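PDB 2VTC: CEL61B from Hypocrea jecorina, which cleaves crystalline and amorphous polysaccharides such as cellulose by copper-dependent oxidation of their glycosidic bonds, consuming O2 or H2O2 and needing a reducing agent. Local coordinates for residues Asn52-Ile66 / Cys78-Thr90. Numbering follows the deposited sequence.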
loop_
_atom_site.group_PDB
_atom_site.type_symbol
_atom_site.label_atom_id
_atom_site.label_comp_id
_atom_site.label_asym_id
_atom_site.label_seq_id
_atom_site.Cartn_x
_atom_site.Cartn_y
_atom_site.Cartn_z
ATOM N N ASN A 52 4.247 15.135 -13.396
ATOM C CA ASN A 52 4.959 14.913 -12.129
ATOM C C ASN A 52 3.963 14.742 -10.998
ATOM O O ASN A 52 3.216 15.670 -10.687
ATOM C CB ASN A 52 5.948 16.062 -11.851
ATOM C CG ASN A 52 7.010 16.170 -12.922
ATOM O OD1 ASN A 52 7.575 15.156 -13.371
ATOM N ND2 ASN A 52 7.282 17.406 -13.365
ATOM N N VAL A 53 3.941 13.545 -10.400
ATOM C CA VAL A 53 2.968 13.228 -9.345
ATOM C C VAL A 53 3.611 12.558 -8.132
ATOM O O VAL A 53 4.748 12.103 -8.213
ATOM C CB VAL A 53 1.803 12.331 -9.880
ATOM C CG1 VAL A 53 0.993 13.088 -10.948
ATOM C CG2 VAL A 53 2.330 10.980 -10.397
ATOM N N ALA A 54 2.874 12.533 -7.016
ATOM C CA ALA A 54 3.322 11.912 -5.766
ATOM C C ALA A 54 3.236 10.376 -5.772
ATOM O O ALA A 54 3.931 9.706 -5.004
ATOM C CB ALA A 54 2.531 12.462 -4.606
ATOM N N GLY A 55 2.359 9.820 -6.609
ATOM C CA GLY A 55 2.249 8.361 -6.705
ATOM C C GLY A 55 3.422 7.791 -7.484
ATOM O O GLY A 55 3.881 8.414 -8.457
ATOM N N TRP A 56 3.909 6.621 -7.075
ATOM C CA TRP A 56 5.045 5.996 -7.745
ATOM C C TRP A 56 4.700 5.499 -9.152
ATOM O O TRP A 56 3.611 4.959 -9.397
ATOM C CB TRP A 56 5.630 4.866 -6.891
ATOM C CG TRP A 56 6.459 5.349 -5.716
ATOM C CD1 TRP A 56 6.173 6.381 -4.880
ATOM C CD2 TRP A 56 7.696 4.775 -5.252
ATOM N NE1 TRP A 56 7.174 6.511 -3.908
ATOM C CE2 TRP A 56 8.116 5.543 -4.129
ATOM C CE3 TRP A 56 8.508 3.707 -5.691
ATOM C CZ2 TRP A 56 9.303 5.273 -3.434
ATOM C CZ3 TRP A 56 9.708 3.436 -4.991
ATOM C CH2 TRP A 56 10.078 4.221 -3.862
ATOM N N TYR A 57 5.634 5.676 -10.078
ATOM C CA TYR A 57 5.572 4.985 -11.360
ATOM C C TYR A 57 5.679 3.458 -11.169
ATOM O O TYR A 57 6.481 2.957 -10.359
ATOM C CB TYR A 57 6.714 5.529 -12.237
ATOM C CG TYR A 57 6.957 4.837 -13.557
ATOM C CD1 TYR A 57 6.391 5.339 -14.736
ATOM C CD2 TYR A 57 7.789 3.709 -13.642
ATOM C CE1 TYR A 57 6.639 4.717 -15.959
ATOM C CE2 TYR A 57 8.052 3.093 -14.862
ATOM C CZ TYR A 57 7.454 3.599 -16.010
ATOM O OH TYR A 57 7.689 2.981 -17.204
ATOM N N ALA A 58 4.865 2.702 -11.907
ATOM C CA ALA A 58 4.939 1.246 -11.894
ATOM C C ALA A 58 4.508 0.661 -13.242
ATOM O O ALA A 58 3.801 1.315 -13.993
ATOM C CB ALA A 58 4.096 0.666 -10.733
ATOM N N GLU A 59 4.946 -0.552 -13.550
ATOM C CA GLU A 59 4.783 -1.064 -14.912
ATOM C C GLU A 59 3.928 -2.321 -15.025
ATOM O O GLU A 59 4.148 -3.117 -15.946
ATOM C CB GLU A 59 6.164 -1.340 -15.546
ATOM C CG GLU A 59 7.047 -0.092 -15.667
ATOM C CD GLU A 59 8.291 -0.297 -16.508
ATOM O OE1 GLU A 59 8.776 -1.435 -16.648
ATOM O OE2 GLU A 59 8.804 0.713 -17.014
ATOM N N ASP A 60 3.004 -2.536 -14.079
ATOM C CA ASP A 60 2.018 -3.626 -14.255
ATOM C C ASP A 60 0.817 -3.115 -15.061
ATOM O O ASP A 60 -0.051 -2.399 -14.553
ATOM C CB ASP A 60 1.598 -4.234 -12.907
ATOM C CG ASP A 60 0.826 -5.533 -13.080
ATOM O OD1 ASP A 60 -0.099 -5.533 -13.933
ATOM O OD2 ASP A 60 1.167 -6.523 -12.384
ATOM N N LEU A 61 0.790 -3.482 -16.341
ATOM C CA LEU A 61 -0.082 -2.824 -17.325
ATOM C C LEU A 61 -1.581 -3.213 -17.239
ATOM O O LEU A 61 -2.444 -2.639 -17.919
ATOM C CB LEU A 61 0.501 -3.011 -18.742
ATOM C CG LEU A 61 1.994 -2.687 -18.941
ATOM C CD1 LEU A 61 2.342 -2.583 -20.425
ATOM C CD2 LEU A 61 2.356 -1.385 -18.261
ATOM N N ASP A 62 -1.877 -4.129 -16.327
ATOM C CA ASP A 62 -3.228 -4.646 -16.105
ATOM C C ASP A 62 -3.764 -4.211 -14.751
ATOM O O ASP A 62 -4.921 -4.498 -14.382
ATOM C CB ASP A 62 -3.159 -6.163 -16.099
ATOM C CG ASP A 62 -2.460 -6.713 -17.314
ATOM O OD1 ASP A 62 -2.872 -6.364 -18.443
ATOM O OD2 ASP A 62 -1.516 -7.510 -17.134
ATOM N N LEU A 63 -2.902 -3.553 -13.984
ATOM C CA LEU A 63 -3.199 -3.212 -12.604
ATOM C C LEU A 63 -3.299 -4.495 -11.755
ATOM O O LEU A 63 -4.114 -4.577 -10.825
ATOM C CB LEU A 63 -4.450 -2.320 -12.518
ATOM C CG LEU A 63 -4.524 -1.110 -13.465
ATOM C CD1 LEU A 63 -5.748 -0.271 -13.172
ATOM C CD2 LEU A 63 -3.255 -0.225 -13.354
ATOM N N GLY A 64 -2.428 -5.449 -12.080
ATOM C CA GLY A 64 -2.295 -6.764 -11.420
ATOM C C GLY A 64 -1.531 -6.739 -10.108
ATOM O O GLY A 64 -1.515 -5.719 -9.419
ATOM N N PHE A 65 -0.916 -7.873 -9.778
ATOM C CA PHE A 65 -0.424 -8.143 -8.423
ATOM C C PHE A 65 0.996 -8.724 -8.379
ATOM O O PHE A 65 1.559 -9.137 -9.416
ATOM C CB PHE A 65 -1.421 -9.084 -7.694
ATOM C CG PHE A 65 -1.677 -10.382 -8.432
ATOM C CD1 PHE A 65 -0.848 -11.479 -8.244
ATOM C CD2 PHE A 65 -2.739 -10.482 -9.325
ATOM C CE1 PHE A 65 -1.057 -12.677 -8.946
ATOM C CE2 PHE A 65 -2.963 -11.676 -10.016
ATOM C CZ PHE A 65 -2.134 -12.751 -9.821
ATOM N N ILE A 66 1.582 -8.734 -7.176
ATOM C CA ILE A 66 2.862 -9.368 -6.872
ATOM C C ILE A 66 2.528 -10.643 -6.110
ATOM O O ILE A 66 1.648 -10.603 -5.242
ATOM C CB ILE A 66 3.762 -8.408 -5.989
ATOM C CG1 ILE A 66 3.905 -7.035 -6.672
ATOM C CG2 ILE A 66 5.105 -9.019 -5.642
ATOM C CD1 ILE A 66 4.461 -7.089 -8.084
ATOM N N CYS A 78 7.277 -1.520 -3.968
ATOM C CA CYS A 78 6.286 -0.570 -4.458
ATOM C C CYS A 78 5.635 -1.005 -5.775
ATOM O O CYS A 78 5.118 -0.186 -6.514
ATOM C CB CYS A 78 6.886 0.842 -4.608
ATOM S SG CYS A 78 7.270 1.624 -3.026
ATOM N N HIS A 79 5.642 -2.311 -6.015
ATOM C CA HIS A 79 5.033 -2.941 -7.202
ATOM C C HIS A 79 6.011 -2.953 -8.397
ATOM O O HIS A 79 7.198 -2.589 -8.262
ATOM C CB HIS A 79 3.666 -2.340 -7.548
ATOM C CG HIS A 79 2.696 -3.344 -8.104
ATOM N ND1 HIS A 79 1.428 -3.541 -7.582
ATOM C CD2 HIS A 79 2.815 -4.194 -9.149
ATOM C CE1 HIS A 79 0.815 -4.480 -8.289
ATOM N NE2 HIS A 79 1.636 -4.898 -9.238
ATOM N N LYS A 80 5.526 -3.414 -9.551
ATOM C CA LYS A 80 6.418 -3.810 -10.658
ATOM C C LYS A 80 7.299 -2.692 -11.230
ATOM O O LYS A 80 6.781 -1.681 -11.717
ATOM C CB LYS A 80 5.597 -4.428 -11.786
ATOM C CG LYS A 80 6.449 -5.082 -12.852
ATOM C CD LYS A 80 5.573 -5.713 -13.939
ATOM C CE LYS A 80 6.415 -6.426 -14.970
ATOM N NZ LYS A 80 7.185 -7.536 -14.352
ATOM N N ASN A 81 8.619 -2.919 -11.170
ATOM C CA ASN A 81 9.613 -1.977 -11.750
ATOM C C ASN A 81 9.388 -0.541 -11.253
ATOM O O ASN A 81 9.606 0.442 -11.985
ATOM C CB ASN A 81 9.549 -2.017 -13.285
ATOM C CG ASN A 81 9.814 -3.396 -13.860
ATOM O OD1 ASN A 81 10.471 -4.250 -13.247
ATOM N ND2 ASN A 81 9.286 -3.625 -15.076
ATOM N N ALA A 82 8.921 -0.398 -10.014
ATOM C CA ALA A 82 8.478 0.894 -9.529
ATOM C C ALA A 82 9.619 1.868 -9.295
ATOM O O ALA A 82 10.736 1.469 -8.947
ATOM C CB ALA A 82 7.646 0.777 -8.259
ATOM N N ALA A 83 9.282 3.134 -9.468
ATOM C CA ALA A 83 10.205 4.262 -9.231
ATOM C C ALA A 83 9.482 5.384 -8.504
ATOM O O ALA A 83 8.282 5.618 -8.710
ATOM C CB ALA A 83 10.761 4.765 -10.565
ATOM N N PRO A 84 10.207 6.111 -7.629
ATOM C CA PRO A 84 9.573 7.172 -6.851
ATOM C C PRO A 84 8.862 8.229 -7.715
ATOM O O PRO A 84 9.323 8.564 -8.825
ATOM C CB PRO A 84 10.746 7.797 -6.073
ATOM C CG PRO A 84 11.766 6.746 -6.024
ATOM C CD PRO A 84 11.627 5.922 -7.272
ATOM N N GLY A 85 7.740 8.742 -7.215
ATOM C CA GLY A 85 7.069 9.882 -7.837
ATOM C C GLY A 85 8.049 11.050 -7.897
ATOM O O GLY A 85 8.920 11.168 -7.026
ATOM N N ALA A 86 7.879 11.899 -8.908
ATOM C CA ALA A 86 8.832 12.982 -9.184
ATOM C C ALA A 86 8.640 14.158 -8.227
ATOM O O ALA A 86 9.510 15.057 -8.142
ATOM C CB ALA A 86 8.723 13.434 -10.647
ATOM N N ILE A 87 7.519 14.166 -7.503
ATOM C CA ILE A 87 7.242 15.172 -6.465
ATOM C C ILE A 87 6.695 14.486 -5.216
ATOM O O ILE A 87 6.476 13.271 -5.227
ATOM C CB ILE A 87 6.235 16.268 -6.934
ATOM C CG1 ILE A 87 4.831 15.656 -7.193
ATOM C CG2 ILE A 87 6.787 17.016 -8.171
ATOM C CD1 ILE A 87 3.712 16.656 -7.417
ATOM N N SER A 88 6.485 15.258 -4.152
ATOM C CA SER A 88 5.877 14.755 -2.917
ATOM C C SER A 88 4.631 15.554 -2.523
ATOM O O SER A 88 4.591 16.778 -2.689
ATOM C CB SER A 88 6.905 14.808 -1.780
ATOM O OG SER A 88 6.412 14.239 -0.566
ATOM N N ALA A 89 3.618 14.857 -1.998
ATOM C CA ALA A 89 2.501 15.500 -1.317
ATOM C C ALA A 89 2.972 15.879 0.087
ATOM O O ALA A 89 4.143 15.648 0.449
ATOM C CB ALA A 89 1.300 14.553 -1.250
ATOM N N THR A 90 2.086 16.490 0.870
ATOM C CA THR A 90 2.436 16.875 2.242
ATOM C C THR A 90 1.222 16.877 3.158
ATOM O O THR A 90 0.086 17.115 2.706
ATOM C CB THR A 90 3.153 18.271 2.293
ATOM O OG1 THR A 90 3.666 18.520 3.615
ATOM C CG2 THR A 90 2.213 19.380 1.883
HETATM O O HOH W 1 5.917 11.618 -11.157
#
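On one face of the Trp-56 indole, Pro-84 CA makes a CH-pi contact 3.5 Å from the centroid of the five-membered ring, while Pro-84 CG reaches the benzo rim. Across the opposite face Cys-78 SG, disulfide-bonded to Cys-198, stands 3.6 Å from the Trp-56 six-membered centroid, and Ala-82 CB sits at the edge. Trp-56 NE1 donates to Asn-200 OD1 on strand 193-204. Replacing Trp-56 by an alanine would probably open a gap between Pro-84 and the disulfide and leave Asn-200 OD1 without this donor. The His-79 ring carries Ile-66 CG1 over one face, 4.0 Å from its centroid; Asp-60 OD2 lies at its edge, the carboxylate turned perpendicular to the ring. Beside the indole the two segments pair at a single antiparallel bridge, Tyr-57 with Ala-83; Trp-56 packs on the immunoglobulin-like beta-sandwich of this AA9 fold and Tyr-57 against helix 38-47, while farther along Phe-65 touches Tyr-195, a ligand of the catalytic copper whose site here holds nickel. Ala-83 N gives Tyr-57 O a bond of 2.9 Å; the return bond, from Tyr-57 N to Ala-83 O, is weak. Glu-59 N donates to Lys-80 O at 2.8 Å. With CG anti to its carbonyl carbon (chi1 -61°), Glu-59 accepts from Asn-81 ND2 at OE1, 2.7 Å away on the anti side and 28° out of the carboxylate plane. OE2 takes the Tyr-57 hydroxyl on its anti lone pair.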